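Local coordinates for probable glutamine-binding lipoprotein GlnH (GLNBP) (Mycobacterium tuberculosis, PDB 6H20) that binds aspartate and related amino acids such as asparagine and glutamate as a solute-binding lipoprotein and probably relays aspartate availability to protein kinase G, at residues P14-D19 with R175-A180; R32-K37 with L246-N251; N62-R67 with T75-D80; R144-R149 with P221-V226. All blocks are in the same frame, centred on the assembly; numbering follows the deposited sequence.

In the fold
The four contacts lie apart, none touching another, around a bound asparagine held in the cleft of a periplasmic-binding-protein fold. Interaction 3 comes nearest to it: the side chain of Asp78 is about 7 Å from the ligand and about 3 Å from that of Thr121, a pocket residue. Interactions 1 and 4 are more remote, Arg177 and Arg144 standing about 13 Å and 12 Å from the ligand by their side chains; the nearest atoms of these two contacts are about 6 Å apart. Interaction 2 lies away from the amino-acid pocket, its centre about 40 Å from that of interaction 4, on the opposite side of the chain's centre.

Interaction 1 (P14-D19 with R175-A180); sequences PPLPPD and RIREIA
Pro14-Asp19 runs as an extended, proline-rich loop across the turn that follows helix 171-176, the touching parts pointing 100° apart, and Leu16 N donates to Arg177 O at 2.8 Å. That carbonyl also receives a CA-H...O contact from Pro15, while Glu178 CA returns one to Leu16 O, so the two backbones are joined in both directions. The Arg177 chain is folded at chi2 (-88°) and chi3 (-73°), which brings the guanidinium round to the carbonyl of Pro14: NH1 meets Pro14 O at 2.9 Å in a nearly straight bond, the oxygen close to the guanidinium plane although the donor stands above the carbonyl plane. Leu16 CG covers one face of the same guanidinium, 3.5 Å from Arg177 NH2 and offset toward the rim, and Leu16 CD1 packs on Arg177 CB. Pro15 CG rests 3.5 Å from Ala180 CB, and Pro18 CB lies 3.9 Å from Glu178 OE1; the carboxylate has its salt bridge with Arg174, which also donates to Pro17 O. Residues Ile176 to Ile179 form a type I beta turn, and the arrangement is a surface packing of the loop between strands 8-9 and 29-30, in a polyproline-like conformation, against that turn.

Interaction 2 (R32-K37 with L246-N251); sequences RPFATK and LVRFVN
Arg248 carries this contact, gripping Arg32 O through NH1 at 2.8 Å. The bond uses a lone pair in the carbonyl plane, and the oxygen also lies near the guanidinium plane. With CG beside the backbone N (chi1 -59°) and the chain extended to NE, the aliphatic part of Arg248 crosses the Phe34 side chain at about a right angle: CB sits over one face of the ring, 4.0 Å from its centroid, and CD approaches CE1 at 3.8 Å. Between these two grips, Pro33 lays its ring against the helix, with CG 4.0 Å from Asn251 CB and CA in a CA-H...O contact to Arg248 O. In the next shell, the C-terminal Asp287 pairs with both arginines, through its side chain to Arg248 and its terminal carboxylate to Arg32. Asn251 bonds to Thr136, Leu31 and Ser30, while Phe34 also packs on helix 37-43. The loop between strand 29-30 and helix 37-43 is thus packed on helix 244-259 through an arginine-to-carbonyl bond and a CH-pi contact.

Interaction 3 (N62-R67 with T75-D80); sequences NLFSFR and TGFDVD
A short beta hairpin, strands 66-67 and 74-75, leads directly into the N-terminus of helix 77-90 beside the ligand cleft of this periplasmic-binding-protein fold. Phe66 and Thr75 form its antiparallel hydrogen-bonded pair, Phe66 N reaching Thr75 O at 3.0 Å and Thr75 N reaching Phe66 O at 2.9 Å. Their side chains run side by side. Phe66 CG stands between its backbone N and carbonyl carbon (chi1 68°), which swings the ring over Thr75; the methyl CG2 of Thr75 lies over one face, 3.9 Å from the centroid, and Asn62 OD1 sits over the centre of the opposite face. Gly76, at the N-cap position, brings its CA within 3.3 Å of Phe64 O in a CA-H...O contact. Ahead of the helix, the loop supplies its first amides with acceptors: Phe77 N donates almost straight to Leu63 O at 2.8 Å, while Phe64 O takes weak bonds from Asp78 N and Val79 N. The Phe64 ring lies oblique to that of Phe77, with CD1 3.8 Å from Phe77 CB, and has Asp78 OD1 at its edge. Asp78 itself is held by Tyr138 through OD1 and by the backbone N of the pocket residue Thr121 through OD2. A water completes the join, donating to Ser65 OG, which also bonds Asp58 O, at 2.9 Å and to Asp78 OD2 at 2.8 Å.

Interaction 4 (R144-R149 with P221-V226); sequences RILAPR and PYLHIV
Pro221 O is gripped twice, by Arg149 NE at 3.0 Å and by a water that also donates to Leu223 O and accepts from Arg149 NH2. The NE bond lies in the carbonyl plane, and Arg149 N meanwhile donates to Tyr222 O at 2.9 Å. Beyond this end, strands 139-148 and 223-226 pair antiparallel, with Ile145-Val226 and Ala147-His224 as hydrogen-bonded pairs; Val226 N to Ile145 O is the shortest backbone bond, at 2.8 Å. On the face carrying Ile145, Ala147 and Val226, the His224 ring (chi1 67°) is sandwiched between Arg149 CA, 4.0 Å from its centroid, and Val226 CG1. Leu146, which also packs on Leu213, Leu216 and Val217 of helix 210-219, sets CD1 3.7 Å from Leu223 CB. At the far end, Ile225 CG2 covers one face of the Arg144 guanidinium, whose NH2 bonds Gly227 O and a water donating to Ile225 O. Arg149 thus crosses the contact by direct and water-mediated bonds, Arg144 through water.

Interaction 1 (P14-D19 with R175-A180)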
loop_
_atom_site.group_PDB
_atom_site.type_symbol
_atom_site.label_atom_id
_atom_site.label_comp_id
_atom_site.label_asym_id
_atom_site.label_seq_id
_atom_site.Cartn_x
_atom_site.Cartn_y
_atom_site.Cartn_z
ATOM N N PRO A 14 1.234 -26.681 -3.138
ATOM C CA PRO A 14 0.914 -27.017 -1.762
ATOM C C PRO A 14 0.955 -25.773 -0.906
ATOM O O PRO A 14 1.675 -24.804 -1.220
ATOM C CB PRO A 14 2.027 -28.001 -1.376
ATOM C CG PRO A 14 3.172 -27.599 -2.224
ATOM C CD PRO A 14 2.557 -27.191 -3.537
ATOM N N PRO A 15 0.180 -25.733 0.172
ATOM C CA PRO A 15 0.178 -24.546 1.032
ATOM C C PRO A 15 1.567 -24.270 1.584
ATOM O O PRO A 15 2.329 -25.190 1.900
ATOM C CB PRO A 15 -0.804 -24.922 2.146
ATOM C CG PRO A 15 -1.715 -25.938 1.510
ATOM C CD PRO A 15 -0.839 -26.716 0.576
ATOM N N LEU A 16 1.904 -22.992 1.665
ATOM C CA LEU A 16 3.139 -22.610 2.322
ATOM C C LEU A 16 2.909 -22.556 3.829
ATOM O O LEU A 16 1.827 -22.183 4.287
ATOM C CB LEU A 16 3.581 -21.232 1.843
ATOM C CG LEU A 16 4.045 -21.104 0.393
ATOM C CD1 LEU A 16 4.258 -19.639 0.026
ATOM C CD2 LEU A 16 5.313 -21.910 0.170
ATOM N N PRO A 17 3.908 -22.927 4.628
ATOM C CA PRO A 17 3.747 -22.813 6.070
ATOM C C PRO A 17 3.776 -21.351 6.483
ATOM O O PRO A 17 4.430 -20.523 5.827
ATOM C CB PRO A 17 4.966 -23.573 6.627
ATOM C CG PRO A 17 5.941 -23.688 5.497
ATOM C CD PRO A 17 5.297 -23.219 4.231
ATOM N N PRO A 18 3.062 -20.986 7.542
ATOM C CA PRO A 18 3.244 -19.640 8.098
ATOM C C PRO A 18 4.644 -19.543 8.683
ATOM O O PRO A 18 5.065 -20.400 9.462
ATOM C CB PRO A 18 2.164 -19.539 9.184
ATOM C CG PRO A 18 1.489 -20.882 9.249
ATOM C CD PRO A 18 2.247 -21.851 8.406
ATOM N N ASP A 19 5.379 -18.518 8.268
ATOM C CA ASP A 19 6.786 -18.381 8.614
ATOM C C ASP A 19 6.919 -17.505 9.854
ATOM O O ASP A 19 6.544 -16.327 9.829
ATOM C CB ASP A 19 7.575 -17.789 7.449
ATOM C CG ASP A 19 9.058 -17.723 7.732
ATOM O OD1 ASP A 19 9.674 -18.791 7.935
ATOM O OD2 ASP A 19 9.607 -16.603 7.752
ATOM N N ARG A 175 -0.029 -14.490 1.706
ATOM C CA ARG A 175 -0.911 -14.967 2.771
ATOM C C ARG A 175 -1.938 -15.974 2.249
ATOM O O ARG A 175 -2.242 -16.965 2.923
ATOM C CB ARG A 175 -1.602 -13.772 3.431
ATOM C CG ARG A 175 -2.666 -14.141 4.468
ATOM C CD ARG A 175 -2.059 -14.935 5.616
ATOM N NE ARG A 175 -3.053 -15.330 6.615
ATOM C CZ ARG A 175 -3.791 -16.435 6.549
ATOM N NH1 ARG A 175 -3.669 -17.265 5.517
ATOM N NH2 ARG A 175 -4.659 -16.709 7.513
ATOM N N ILE A 176 -2.493 -15.735 1.060
ATOM C CA ILE A 176 -3.421 -16.699 0.465
ATOM C C ILE A 176 -2.726 -18.025 0.168
ATOM O O ILE A 176 -3.359 -19.092 0.192
ATOM C CB ILE A 176 -4.069 -16.084 -0.793
ATOM C CG1 ILE A 176 -4.905 -14.872 -0.397
ATOM C CG2 ILE A 176 -4.912 -17.116 -1.540
ATOM C CD1 ILE A 176 -5.906 -15.143 0.665
ATOM N N ARG A 177 -1.419 -17.992 -0.120
ATOM C CA ARG A 177 -0.678 -19.227 -0.372
ATOM C C ARG A 177 -0.511 -20.087 0.877
ATOM O O ARG A 177 -0.033 -21.221 0.767
ATOM C CB ARG A 177 0.689 -18.906 -0.983
ATOM C CG ARG A 177 0.624 -18.440 -2.429
ATOM C CD ARG A 177 0.665 -19.625 -3.401
ATOM N NE ARG A 177 2.003 -20.210 -3.451
ATOM C CZ ARG A 177 2.322 -21.384 -2.918
ATOM N NH1 ARG A 177 1.396 -22.108 -2.308
ATOM N NH2 ARG A 177 3.570 -21.833 -2.992
ATOM N N GLU A 178 -0.877 -19.582 2.057
ATOM C CA GLU A 178 -0.843 -20.373 3.278
ATOM C C GLU A 178 -2.105 -21.183 3.496
ATOM O O GLU A 178 -2.097 -22.097 4.326
ATOM C CB GLU A 178 -0.615 -19.480 4.500
ATOM C CG GLU A 178 0.729 -18.797 4.495
ATOM C CD GLU A 178 0.871 -17.771 5.605
ATOM O OE1 GLU A 178 -0.005 -17.717 6.497
ATOM O OE2 GLU A 178 1.864 -17.018 5.576
ATOM N N ILE A 179 -3.180 -20.884 2.770
ATOM C CA ILE A 179 -4.469 -21.486 3.079
ATOM C C ILE A 179 -4.469 -22.947 2.655
ATOM O O ILE A 179 -4.035 -23.293 1.548
ATOM C CB ILE A 179 -5.602 -20.688 2.419
ATOM C CG1 ILE A 179 -5.674 -19.297 3.038
ATOM C CG2 ILE A 179 -6.930 -21.397 2.595
ATOM C CD1 ILE A 179 -6.585 -18.339 2.265
ATOM N N ALA A 180 -4.975 -23.811 3.536
ATOM C CA ALA A 180 -4.996 -25.252 3.312
ATOM C C ALA A 180 -6.405 -25.761 3.590
ATOM O O ALA A 180 -6.939 -25.524 4.693
ATOM C CB ALA A 180 -3.986 -25.942 4.231
#

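Interaction 2 (R32-K37 with L246-N251)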
loop_
_atom_site.group_PDB
_atom_site.type_symbol
_atom_site.label_atom_id
_atom_site.label_comp_id
_atom_site.label_asym_id
_atom_site.label_seq_id
_atom_site.Cartn_x
_atom_site.Cartn_y
_atom_site.Cartn_z
ATOM N N ARG A 32 15.758 7.829 12.858
ATOM C CA ARG A 32 15.307 9.050 13.498
ATOM C C ARG A 32 15.465 10.236 12.544
ATOM O O ARG A 32 16.441 10.307 11.793
ATOM C CB ARG A 32 16.167 9.264 14.746
ATOM C CG ARG A 32 15.723 10.370 15.645
ATOM C CD ARG A 32 16.529 10.302 16.951
ATOM N NE ARG A 32 16.215 9.093 17.707
ATOM C CZ ARG A 32 15.166 8.974 18.516
ATOM N NH1 ARG A 32 14.334 9.995 18.679
ATOM N NH2 ARG A 32 14.948 7.839 19.164
ATOM N N PRO A 33 14.524 11.174 12.533
ATOM C CA PRO A 33 14.666 12.360 11.682
ATOM C C PRO A 33 15.866 13.207 12.085
ATOM O O PRO A 33 16.407 13.088 13.185
ATOM C CB PRO A 33 13.366 13.127 11.927
ATOM C CG PRO A 33 12.415 12.086 12.477
ATOM C CD PRO A 33 13.242 11.153 13.266
ATOM N N PHE A 34 16.264 14.096 11.174
ATOM C CA PHE A 34 17.337 15.032 11.476
ATOM C C PHE A 34 16.893 16.027 12.538
ATOM O O PHE A 34 15.729 16.432 12.596
ATOM C CB PHE A 34 17.705 15.817 10.223
ATOM C CG PHE A 34 18.345 14.984 9.149
ATOM C CD1 PHE A 34 19.650 14.540 9.282
ATOM C CD2 PHE A 34 17.640 14.657 8.005
ATOM C CE1 PHE A 34 20.248 13.781 8.287
ATOM C CE2 PHE A 34 18.234 13.892 7.002
ATOM C CZ PHE A 34 19.540 13.461 7.154
ATOM N N ALA A 35 17.851 16.464 13.348
ATOM C CA ALA A 35 17.546 17.420 14.410
ATOM C C ALA A 35 17.404 18.843 13.893
ATOM O O ALA A 35 16.626 19.620 14.459
ATOM C CB ALA A 35 18.642 17.384 15.473
ATOM N N THR A 36 18.152 19.220 12.854
ATOM C CA THR A 36 18.134 20.590 12.357
ATOM C C THR A 36 17.511 20.680 10.969
ATOM O O THR A 36 17.596 19.749 10.153
ATOM C CB THR A 36 19.541 21.196 12.329
ATOM O OG1 THR A 36 20.253 20.724 11.177
ATOM C CG2 THR A 36 20.310 20.834 13.580
ATOM N N LYS A 37 16.865 21.819 10.709
ATOM C CA LYS A 37 16.286 22.042 9.389
ATOM C C LYS A 37 17.359 22.009 8.308
ATOM O O LYS A 37 17.135 21.470 7.215
ATOM C CB LYS A 37 15.525 23.369 9.379
ATOM C CG LYS A 37 14.855 23.707 8.043
ATOM C CD LYS A 37 14.100 25.025 8.138
ATOM C CE LYS A 37 13.305 25.300 6.874
ATOM N NZ LYS A 37 14.190 25.214 5.693
ATOM N N LEU A 246 17.169 10.384 2.961
ATOM C CA LEU A 246 15.769 10.541 2.584
ATOM C C LEU A 246 14.843 9.820 3.553
ATOM O O LEU A 246 13.730 10.292 3.798
ATOM C CB LEU A 246 15.574 10.031 1.156
ATOM C CG LEU A 246 14.208 10.263 0.521
ATOM C CD1 LEU A 246 13.755 11.694 0.654
ATOM C CD2 LEU A 246 14.261 9.854 -0.955
ATOM N N VAL A 247 15.277 8.690 4.117
ATOM C CA VAL A 247 14.491 8.037 5.166
ATOM C C VAL A 247 14.276 8.989 6.337
ATOM O O VAL A 247 13.146 9.177 6.811
ATOM C CB VAL A 247 15.170 6.733 5.625
ATOM C CG1 VAL A 247 14.378 6.109 6.782
ATOM C CG2 VAL A 247 15.315 5.765 4.461
ATOM N N ARG A 248 15.368 9.586 6.840
ATOM C CA ARG A 248 15.233 10.527 7.949
ATOM C C ARG A 248 14.353 11.707 7.567
ATOM O O ARG A 248 13.530 12.152 8.372
ATOM C CB ARG A 248 16.606 11.004 8.429
ATOM C CG ARG A 248 17.503 9.879 8.889
ATOM C CD ARG A 248 18.792 10.450 9.470
ATOM N NE ARG A 248 19.776 9.410 9.762
ATOM C CZ ARG A 248 19.790 8.691 10.881
ATOM N NH1 ARG A 248 18.867 8.893 11.816
ATOM N NH2 ARG A 248 20.724 7.761 11.062
ATOM N N PHE A 249 14.506 12.224 6.343
ATOM C CA PHE A 249 13.691 13.354 5.907
ATOM C C PHE A 249 12.209 12.994 5.917
ATOM O O PHE A 249 11.386 13.727 6.486
ATOM C CB PHE A 249 14.117 13.827 4.507
ATOM C CG PHE A 249 13.448 15.103 4.084
ATOM C CD1 PHE A 249 12.151 15.092 3.555
ATOM C CD2 PHE A 249 14.091 16.323 4.265
ATOM C CE1 PHE A 249 11.526 16.275 3.199
ATOM C CE2 PHE A 249 13.477 17.501 3.914
ATOM C CZ PHE A 249 12.191 17.483 3.384
ATOM N N VAL A 250 11.847 11.875 5.277
ATOM C CA VAL A 250 10.442 11.462 5.240
ATOM C C VAL A 250 9.918 11.207 6.646
ATOM O O VAL A 250 8.773 11.542 6.968
ATOM C CB VAL A 250 10.271 10.232 4.328
ATOM C CG1 VAL A 250 8.851 9.692 4.416
ATOM C CG2 VAL A 250 10.604 10.604 2.875
ATOM N N ASN A 251 10.747 10.642 7.518
ATOM C CA ASN A 251 10.275 10.434 8.881
ATOM C C ASN A 251 10.005 11.756 9.582
ATOM O O ASN A 251 9.104 11.832 10.428
ATOM C CB ASN A 251 11.255 9.547 9.654
ATOM C CG ASN A 251 11.182 8.105 9.192
ATOM O OD1 ASN A 251 10.194 7.711 8.561
ATOM N ND2 ASN A 251 12.191 7.307 9.518
#

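Interaction 3 (N62-R67 with T75-D80)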
loop_
_atom_site.group_PDB
_atom_site.type_symbol
_atom_site.label_atom_id
_atom_site.label_comp_id
_atom_site.label_asym_id
_atom_site.label_seq_id
_atom_site.Cartn_x
_atom_site.Cartn_y
_atom_site.Cartn_z
ATOM N N ASN A 62 -8.460 2.699 -5.616
ATOM C CA ASN A 62 -9.397 3.723 -5.174
ATOM C C ASN A 62 -9.150 4.044 -3.704
ATOM O O ASN A 62 -8.848 3.156 -2.901
ATOM C CB ASN A 62 -10.831 3.227 -5.335
ATOM C CG ASN A 62 -11.842 4.333 -5.099
ATOM O OD1 ASN A 62 -11.593 5.502 -5.439
ATOM N ND2 ASN A 62 -12.970 3.985 -4.499
ATOM N N LEU A 63 -9.281 5.326 -3.364
ATOM C CA LEU A 63 -9.033 5.955 -2.070
ATOM C C LEU A 63 -7.562 6.211 -1.795
ATOM O O LEU A 63 -7.256 6.948 -0.854
ATOM C CB LEU A 63 -9.631 5.208 -0.863
ATOM C CG LEU A 63 -11.128 4.916 -0.991
ATOM C CD1 LEU A 63 -11.577 4.228 0.298
ATOM C CD2 LEU A 63 -11.916 6.197 -1.261
ATOM N N PHE A 64 -6.639 5.633 -2.568
ATOM C CA PHE A 64 -5.208 5.710 -2.298
ATOM C C PHE A 64 -4.416 6.334 -3.429
ATOM O O PHE A 64 -3.666 7.284 -3.196
ATOM C CB PHE A 64 -4.670 4.316 -1.930
ATOM C CG PHE A 64 -5.034 3.927 -0.536
ATOM C CD1 PHE A 64 -4.231 4.314 0.528
ATOM C CD2 PHE A 64 -6.229 3.286 -0.272
ATOM C CE1 PHE A 64 -4.585 4.023 1.816
ATOM C CE2 PHE A 64 -6.610 2.993 1.027
ATOM C CZ PHE A 64 -5.768 3.364 2.082
ATOM N N SER A 65 -4.558 5.827 -4.650
ATOM C CA SER A 65 -3.959 6.478 -5.815
ATOM C C SER A 65 -4.798 6.039 -7.006
ATOM O O SER A 65 -4.819 4.853 -7.351
ATOM C CB SER A 65 -2.472 6.130 -5.982
ATOM O OG SER A 65 -2.224 4.736 -6.064
ATOM N N PHE A 66 -5.559 6.978 -7.551
ATOM C CA PHE A 66 -6.517 6.694 -8.610
ATOM C C PHE A 66 -6.762 7.996 -9.355
ATOM O O PHE A 66 -6.447 9.078 -8.858
ATOM C CB PHE A 66 -7.824 6.126 -8.032
ATOM C CG PHE A 66 -8.619 7.116 -7.219
ATOM C CD1 PHE A 66 -8.296 7.359 -5.886
ATOM C CD2 PHE A 66 -9.673 7.814 -7.789
ATOM C CE1 PHE A 66 -9.026 8.269 -5.129
ATOM C CE2 PHE A 66 -10.406 8.727 -7.036
ATOM C CZ PHE A 66 -10.082 8.960 -5.709
ATOM N N ARG A 67 -7.310 7.891 -10.565
ATOM C CA ARG A 67 -7.663 9.090 -11.319
ATOM C C ARG A 67 -9.105 9.474 -11.004
ATOM O O ARG A 67 -10.027 8.683 -11.229
ATOM C CB ARG A 67 -7.463 8.915 -12.826
ATOM C CG ARG A 67 -7.689 10.216 -13.588
ATOM C CD ARG A 67 -7.390 10.111 -15.082
ATOM N NE ARG A 67 -6.159 9.385 -15.378
ATOM C CZ ARG A 67 -4.937 9.904 -15.289
ATOM N NH1 ARG A 67 -4.762 11.159 -14.891
ATOM N NH2 ARG A 67 -3.886 9.155 -15.586
ATOM N N THR A 75 -5.221 11.232 -7.419
ATOM C CA THR A 75 -5.557 11.650 -6.070
ATOM C C THR A 75 -5.693 10.417 -5.192
ATOM O O THR A 75 -5.601 9.277 -5.660
ATOM C CB THR A 75 -6.812 12.534 -6.076
ATOM O OG1 THR A 75 -6.962 13.174 -4.800
ATOM C CG2 THR A 75 -8.057 11.719 -6.406
ATOM N N GLY A 76 -5.917 10.655 -3.906
ATOM C CA GLY A 76 -6.026 9.590 -2.931
ATOM C C GLY A 76 -5.147 9.848 -1.720
ATOM O O GLY A 76 -4.336 10.772 -1.683
ATOM N N PHE A 77 -5.318 8.970 -0.722
ATOM C CA PHE A 77 -4.556 9.081 0.530
ATOM C C PHE A 77 -3.051 9.022 0.283
ATOM O O PHE A 77 -2.291 9.817 0.851
ATOM C CB PHE A 77 -4.992 7.964 1.484
ATOM C CG PHE A 77 -4.408 8.058 2.871
ATOM C CD1 PHE A 77 -3.237 7.398 3.178
ATOM C CD2 PHE A 77 -5.059 8.775 3.865
ATOM C CE1 PHE A 77 -2.702 7.461 4.456
ATOM C CE2 PHE A 77 -4.522 8.849 5.151
ATOM C CZ PHE A 77 -3.336 8.179 5.429
ATOM N N ASP A 78 -2.596 8.070 -0.546
ATOM C CA ASP A 78 -1.164 7.942 -0.814
ATOM C C ASP A 78 -0.631 9.142 -1.593
ATOM O O ASP A 78 0.485 9.614 -1.328
ATOM C CB ASP A 78 -0.872 6.649 -1.576
ATOM C CG ASP A 78 -0.759 5.431 -0.673
ATOM O OD1 ASP A 78 -0.528 5.581 0.548
ATOM O OD2 ASP A 78 -0.843 4.313 -1.223
ATOM N N VAL A 79 -1.405 9.643 -2.560
ATOM C CA VAL A 79 -1.020 10.859 -3.276
ATOM C C VAL A 79 -0.825 12.010 -2.296
ATOM O O VAL A 79 0.148 12.776 -2.389
ATOM C CB VAL A 79 -2.092 11.190 -4.330
ATOM C CG1 VAL A 79 -1.771 12.509 -5.003
ATOM C CG2 VAL A 79 -2.181 10.061 -5.337
ATOM N N ASP A 80 -1.740 12.137 -1.335
ATOM C CA ASP A 80 -1.673 13.238 -0.381
ATOM C C ASP A 80 -0.501 13.077 0.576
ATOM O O ASP A 80 0.152 14.071 0.916
ATOM C CB ASP A 80 -3.009 13.376 0.352
ATOM C CG ASP A 80 -4.092 13.989 -0.524
ATOM O OD1 ASP A 80 -3.772 14.556 -1.594
ATOM O OD2 ASP A 80 -5.276 13.894 -0.135
HETATM O O HOH W 1 -1.779 3.251 -3.605
#

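Interaction 4 (R144-R149 with P221-V226)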
loop_
_atom_site.group_PDB
_atom_site.type_symbol
_atom_site.label_atom_id
_atom_site.label_comp_id
_atom_site.label_asym_id
_atom_site.label_seq_id
_atom_site.Cartn_x
_atom_site.Cartn_y
_atom_site.Cartn_z
ATOM N N ARG A 144 -8.083 -8.717 4.834
ATOM C CA ARG A 144 -9.396 -9.326 5.068
ATOM C C ARG A 144 -9.925 -9.884 3.746
ATOM O O ARG A 144 -9.176 -10.054 2.777
ATOM C CB ARG A 144 -10.358 -8.345 5.762
ATOM C CG ARG A 144 -9.861 -7.912 7.148
ATOM C CD ARG A 144 -10.886 -7.073 7.895
ATOM N NE ARG A 144 -12.051 -7.876 8.254
ATOM C CZ ARG A 144 -13.193 -7.358 8.702
ATOM N NH1 ARG A 144 -13.311 -6.044 8.844
ATOM N NH2 ARG A 144 -14.214 -8.150 9.010
ATOM N N ILE A 145 -11.226 -10.163 3.706
ATOM C CA ILE A 145 -11.876 -10.802 2.562
ATOM C C ILE A 145 -13.009 -9.910 2.061
ATOM O O ILE A 145 -13.769 -9.350 2.861
ATOM C CB ILE A 145 -12.424 -12.193 2.955
ATOM C CG1 ILE A 145 -11.304 -13.116 3.451
ATOM C CG2 ILE A 145 -13.179 -12.824 1.791
ATOM C CD1 ILE A 145 -11.809 -14.375 4.164
ATOM N N LEU A 146 -13.137 -9.803 0.737
ATOM C CA LEU A 146 -14.227 -9.082 0.089
ATOM C C LEU A 146 -15.041 -10.067 -0.745
ATOM O O LEU A 146 -14.482 -10.804 -1.567
ATOM C CB LEU A 146 -13.656 -7.987 -0.824
ATOM C CG LEU A 146 -14.655 -7.149 -1.625
ATOM C CD1 LEU A 146 -15.310 -6.152 -0.712
ATOM C CD2 LEU A 146 -13.931 -6.427 -2.770
ATOM N N ALA A 147 -16.354 -10.092 -0.536
ATOM C CA ALA A 147 -17.209 -11.002 -1.285
ATOM C C ALA A 147 -18.550 -10.328 -1.529
ATOM O O ALA A 147 -18.899 -9.361 -0.843
ATOM C CB ALA A 147 -17.412 -12.315 -0.517
ATOM N N PRO A 148 -19.321 -10.797 -2.503
ATOM C CA PRO A 148 -20.671 -10.245 -2.681
ATOM C C PRO A 148 -21.537 -10.493 -1.455
ATOM O O PRO A 148 -21.346 -11.462 -0.717
ATOM C CB PRO A 148 -21.209 -11.011 -3.896
ATOM C CG PRO A 148 -19.958 -11.488 -4.622
ATOM C CD PRO A 148 -18.984 -11.796 -3.536
ATOM N N ARG A 149 -22.526 -9.613 -1.261
ATOM C CA ARG A 149 -23.359 -9.693 -0.058
ATOM C C ARG A 149 -24.115 -11.017 0.062
ATOM O O ARG A 149 -24.435 -11.441 1.180
ATOM C CB ARG A 149 -24.329 -8.511 -0.007
ATOM C CG ARG A 149 -23.691 -7.265 0.566
ATOM C CD ARG A 149 -24.452 -6.015 0.159
ATOM N NE ARG A 149 -23.851 -4.865 0.798
ATOM C CZ ARG A 149 -24.079 -4.526 2.064
ATOM N NH1 ARG A 149 -24.931 -5.236 2.805
ATOM N NH2 ARG A 149 -23.460 -3.482 2.579
ATOM N N PRO A 221 -21.064 -1.159 -3.933
ATOM C CA PRO A 221 -21.632 -1.407 -2.596
ATOM C C PRO A 221 -22.395 -2.720 -2.464
ATOM O O PRO A 221 -22.859 -3.038 -1.360
ATOM C CB PRO A 221 -22.545 -0.197 -2.362
ATOM C CG PRO A 221 -22.134 0.808 -3.385
ATOM C CD PRO A 221 -21.607 0.060 -4.551
ATOM N N TYR A 222 -22.521 -3.494 -3.541
ATOM C CA TYR A 222 -23.026 -4.858 -3.444
ATOM C C TYR A 222 -22.025 -5.771 -2.736
ATOM O O TYR A 222 -22.394 -6.857 -2.280
ATOM C CB TYR A 222 -23.375 -5.329 -4.864
ATOM C CG TYR A 222 -23.598 -6.813 -5.091
ATOM C CD1 TYR A 222 -24.519 -7.530 -4.336
ATOM C CD2 TYR A 222 -22.915 -7.483 -6.109
ATOM C CE1 TYR A 222 -24.736 -8.894 -4.574
ATOM C CE2 TYR A 222 -23.126 -8.822 -6.349
ATOM C CZ TYR A 222 -24.027 -9.526 -5.584
ATOM O OH TYR A 222 -24.211 -10.874 -5.847
ATOM N N LEU A 223 -20.769 -5.348 -2.623
ATOM C CA LEU A 223 -19.758 -6.142 -1.942
ATOM C C LEU A 223 -19.638 -5.725 -0.480
ATOM O O LEU A 223 -19.974 -4.598 -0.095
ATOM C CB LEU A 223 -18.406 -5.977 -2.639
ATOM C CG LEU A 223 -18.466 -6.075 -4.156
ATOM C CD1 LEU A 223 -17.053 -5.882 -4.703
ATOM C CD2 LEU A 223 -19.012 -7.425 -4.593
ATOM N N HIS A 224 -19.143 -6.653 0.344
ATOM C CA HIS A 224 -18.888 -6.363 1.751
ATOM C C HIS A 224 -17.616 -7.068 2.212
ATOM O O HIS A 224 -17.160 -8.047 1.612
ATOM C CB HIS A 224 -20.097 -6.666 2.669
ATOM C CG HIS A 224 -20.455 -8.118 2.786
ATOM N ND1 HIS A 224 -21.414 -8.565 3.675
ATOM C CD2 HIS A 224 -20.003 -9.220 2.138
ATOM C CE1 HIS A 224 -21.530 -9.877 3.571
ATOM N NE2 HIS A 224 -20.689 -10.299 2.643
ATOM N N ILE A 225 -17.054 -6.557 3.312
ATOM C CA ILE A 225 -15.815 -7.072 3.875
ATOM C C ILE A 225 -16.158 -7.990 5.035
ATOM O O ILE A 225 -16.963 -7.632 5.911
ATOM C CB ILE A 225 -14.920 -5.915 4.340
ATOM C CG1 ILE A 225 -14.487 -5.064 3.140
ATOM C CG2 ILE A 225 -13.690 -6.449 5.084
ATOM C CD1 ILE A 225 -13.809 -3.741 3.524
ATOM N N VAL A 226 -15.554 -9.176 5.037
ATOM C CA VAL A 226 -15.848 -10.221 6.004
ATOM C C VAL A 226 -14.542 -10.816 6.514
ATOM O O VAL A 226 -13.459 -10.594 5.957
ATOM C CB VAL A 226 -16.746 -11.328 5.411
ATOM C CG1 VAL A 226 -18.061 -10.742 4.903
ATOM C CG2 VAL A 226 -16.028 -12.052 4.286
HETATM O O HOH W 2 -17.003 -7.933 8.855
HETATM O O HOH W 3 -21.244 -2.517 1.046
#